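Long-range contact in lipopolysaccharide biosynthesis protein wbpB (Thermus thermophilus, PDB 3O9Z), which is a dehydrogenase, probably NAD-dependent, in the biosynthesis of 2,3-diacetamido-2,3-dideoxy-D-mannuronic acid, a lipopolysaccharide sugar, and binds NAD and alpha-ketoglutarate: residues Gly197-Val202 against Ile288-Leu293. Residues are numbered along the deposited sequence; the frame is centred on the assembly and turned at random.
Sequences GRALHV and IRVAAL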
loop_
_atom_site.group_PDB
_atom_site.type_symbol
_atom_site.label_atom_id
_atom_site.label_comp_id
_atom_site.label_asym_id
_atom_site.label_seq_id
_atom_site.Cartn_x
_atom_site.Cartn_y
_atom_site.Cartn_z
ATOM N N GLY A 197 -29.152 -26.334 -14.422
ATOM C CA GLY A 197 -28.118 -27.367 -14.410
ATOM C C GLY A 197 -26.795 -27.129 -15.089
ATOM O O GLY A 197 -26.370 -25.992 -15.273
ATOM N N ARG A 198 -26.118 -28.212 -15.457
ATOM C CA ARG A 198 -24.731 -28.169 -15.857
ATOM C C ARG A 198 -24.644 -27.705 -17.305
ATOM O O ARG A 198 -25.516 -28.030 -18.142
ATOM C CB ARG A 198 -24.144 -29.584 -15.771
ATOM C CG ARG A 198 -22.639 -29.687 -16.057
ATOM C CD ARG A 198 -22.151 -31.154 -16.188
ATOM N NE ARG A 198 -20.724 -31.215 -16.494
ATOM C CZ ARG A 198 -19.765 -31.208 -15.572
ATOM N NH1 ARG A 198 -20.073 -31.158 -14.283
ATOM N NH2 ARG A 198 -18.490 -31.255 -15.934
ATOM N N ALA A 199 -23.568 -27.011 -17.639
ATOM C CA ALA A 199 -23.342 -26.577 -18.990
ATOM C C ALA A 199 -22.689 -27.660 -19.840
ATOM O O ALA A 199 -21.530 -28.065 -19.628
ATOM C CB ALA A 199 -22.504 -25.282 -19.023
ATOM N N LEU A 200 -23.416 -28.091 -20.860
ATOM C CA LEU A 200 -22.874 -29.069 -21.801
ATOM C C LEU A 200 -21.990 -28.443 -22.856
ATOM O O LEU A 200 -21.086 -29.082 -23.384
ATOM C CB LEU A 200 -24.077 -29.767 -22.467
ATOM C CG LEU A 200 -25.160 -30.307 -21.529
ATOM C CD1 LEU A 200 -26.231 -31.002 -22.378
ATOM C CD2 LEU A 200 -24.560 -31.306 -20.538
ATOM N N HIS A 201 -22.230 -27.178 -23.179
ATOM C CA HIS A 201 -21.491 -26.499 -24.229
ATOM C C HIS A 201 -21.438 -25.028 -23.868
ATOM O O HIS A 201 -22.418 -24.462 -23.394
ATOM C CB HIS A 201 -22.198 -26.694 -25.582
ATOM C CG HIS A 201 -21.611 -25.904 -26.711
ATOM N ND1 HIS A 201 -20.352 -26.143 -27.222
ATOM C CD2 HIS A 201 -22.157 -24.947 -27.499
ATOM C CE1 HIS A 201 -20.129 -25.335 -28.243
ATOM N NE2 HIS A 201 -21.210 -24.601 -28.433
ATOM N N VAL A 202 -20.266 -24.423 -24.028
ATOM C CA VAL A 202 -20.106 -22.994 -23.744
ATOM C C VAL A 202 -19.455 -22.293 -24.929
ATOM O O VAL A 202 -18.521 -22.854 -25.536
ATOM C CB VAL A 202 -19.136 -22.793 -22.557
ATOM C CG1 VAL A 202 -18.936 -21.285 -22.303
ATOM C CG2 VAL A 202 -19.709 -23.434 -21.318
ATOM N N ILE A 288 -18.603 -21.595 -11.040
ATOM C CA ILE A 288 -17.155 -21.404 -11.071
ATOM C C ILE A 288 -16.406 -22.123 -12.209
ATOM O O ILE A 288 -15.518 -21.600 -12.856
ATOM C CB ILE A 288 -16.571 -21.737 -9.667
ATOM C CG1 ILE A 288 -16.964 -20.613 -8.683
ATOM C CG2 ILE A 288 -15.056 -21.850 -9.711
ATOM C CD1 ILE A 288 -16.893 -21.046 -7.258
ATOM N N ARG A 289 -16.912 -23.321 -12.524
ATOM C CA ARG A 289 -16.349 -24.069 -13.640
ATOM C C ARG A 289 -16.598 -23.356 -14.975
ATOM O O ARG A 289 -15.702 -23.195 -15.782
ATOM C CB ARG A 289 -16.937 -25.483 -13.646
ATOM C CG ARG A 289 -16.382 -26.306 -14.777
ATOM C CD ARG A 289 -17.129 -27.651 -14.864
ATOM N NE ARG A 289 -18.483 -27.534 -15.439
ATOM C CZ ARG A 289 -18.743 -27.651 -16.733
ATOM N NH1 ARG A 289 -17.762 -27.841 -17.610
ATOM N NH2 ARG A 289 -19.997 -27.485 -17.133
ATOM N N VAL A 290 -17.823 -22.848 -15.148
ATOM C CA VAL A 290 -18.148 -22.078 -16.342
ATOM C C VAL A 290 -17.348 -20.782 -16.494
ATOM O O VAL A 290 -16.718 -20.487 -17.518
ATOM C CB VAL A 290 -19.646 -21.724 -16.369
ATOM C CG1 VAL A 290 -19.965 -20.848 -17.570
ATOM C CG2 VAL A 290 -20.492 -22.989 -16.385
ATOM N N ALA A 291 -17.305 -20.030 -15.393
ATOM C CA ALA A 291 -16.551 -18.801 -15.429
ATOM C C ALA A 291 -15.066 -19.011 -15.689
ATOM O O ALA A 291 -14.404 -18.255 -16.435
ATOM C CB ALA A 291 -16.788 -17.991 -14.151
ATOM N N ALA A 292 -14.543 -20.072 -15.073
ATOM C CA ALA A 292 -13.116 -20.340 -15.297
ATOM C C ALA A 292 -12.784 -20.730 -16.747
ATOM O O ALA A 292 -11.798 -20.238 -17.319
ATOM C CB ALA A 292 -12.644 -21.441 -14.326
ATOM N N LEU A 293 -13.665 -21.533 -17.355
ATOM C CA LEU A 293 -13.532 -21.889 -18.773
ATOM C C LEU A 293 -13.450 -20.659 -19.652
ATOM O O LEU A 293 -12.640 -20.556 -20.582
ATOM C CB LEU A 293 -14.723 -22.730 -19.228
ATOM C CG LEU A 293 -14.870 -24.190 -18.829
ATOM C CD1 LEU A 293 -16.212 -24.765 -19.271
ATOM C CD2 LEU A 293 -13.693 -24.946 -19.471
HETATM O O HOH W 1 -18.776 -28.350 -20.353
#
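Arg198 and Arg289 both send CG anti to the backbone N, but their chains then take different shapes. Arg198 stays extended as far as NE, while Arg289 bends at chi3 (75°). The two chains cross at about a right angle, and their guanidinium groups stack. The planes are 7° apart and the centres 3.9 Å apart. Arg198 NH2 sits over the centre of the Arg289 group, with Arg289 CZ 3.7 Å away. Lower down the Arg198 chain, CG packs 3.6 Å from Arg289 NH2.

The edge of the Arg289 guanidinium meets the backbone of the 197-202 segment. Its NH2 donates a hydrogen bond to Ala199 O (3.0 Å, 152° at the hydrogen). The bond lies in the carbonyl plane and uses a lone pair. A water donates to the same oxygen and accepts from Arg289 NH1, 3.0 Å away. Two bonds therefore hold the carbonyl, and together they help to fix the rotation of the guanidinium. Glu286, about one helical turn earlier, forms a salt bridge with Arg289 NH2 and accepts from Ala199 N, and its carboxylate probably eases the proximity of the two positive charges.

Apolar contacts continue beyond the stack. Ala199 CB touches Val290 CG2 at 4.0 Å. Val202 CG2 approaches Leu293 CD1 more loosely, at 4.3 Å.

The 197-202 segment leads into strand 199-207, an outermost strand, within this chain, of the six-stranded sheet of the C-terminal alpha/beta domain of the Gfo/Idh/MocA family. Helix 281-294 packs beside it, away from the NAD and 2-oxoglutarate sites. Ala199 and Val202 also pack on Leu218 and Leu216 of neighbouring strand 211-218. On the helix, Val290 reaches Phe189 of helix 186-196, while Ile288 places the other flank against Ile112 of helix 109-122.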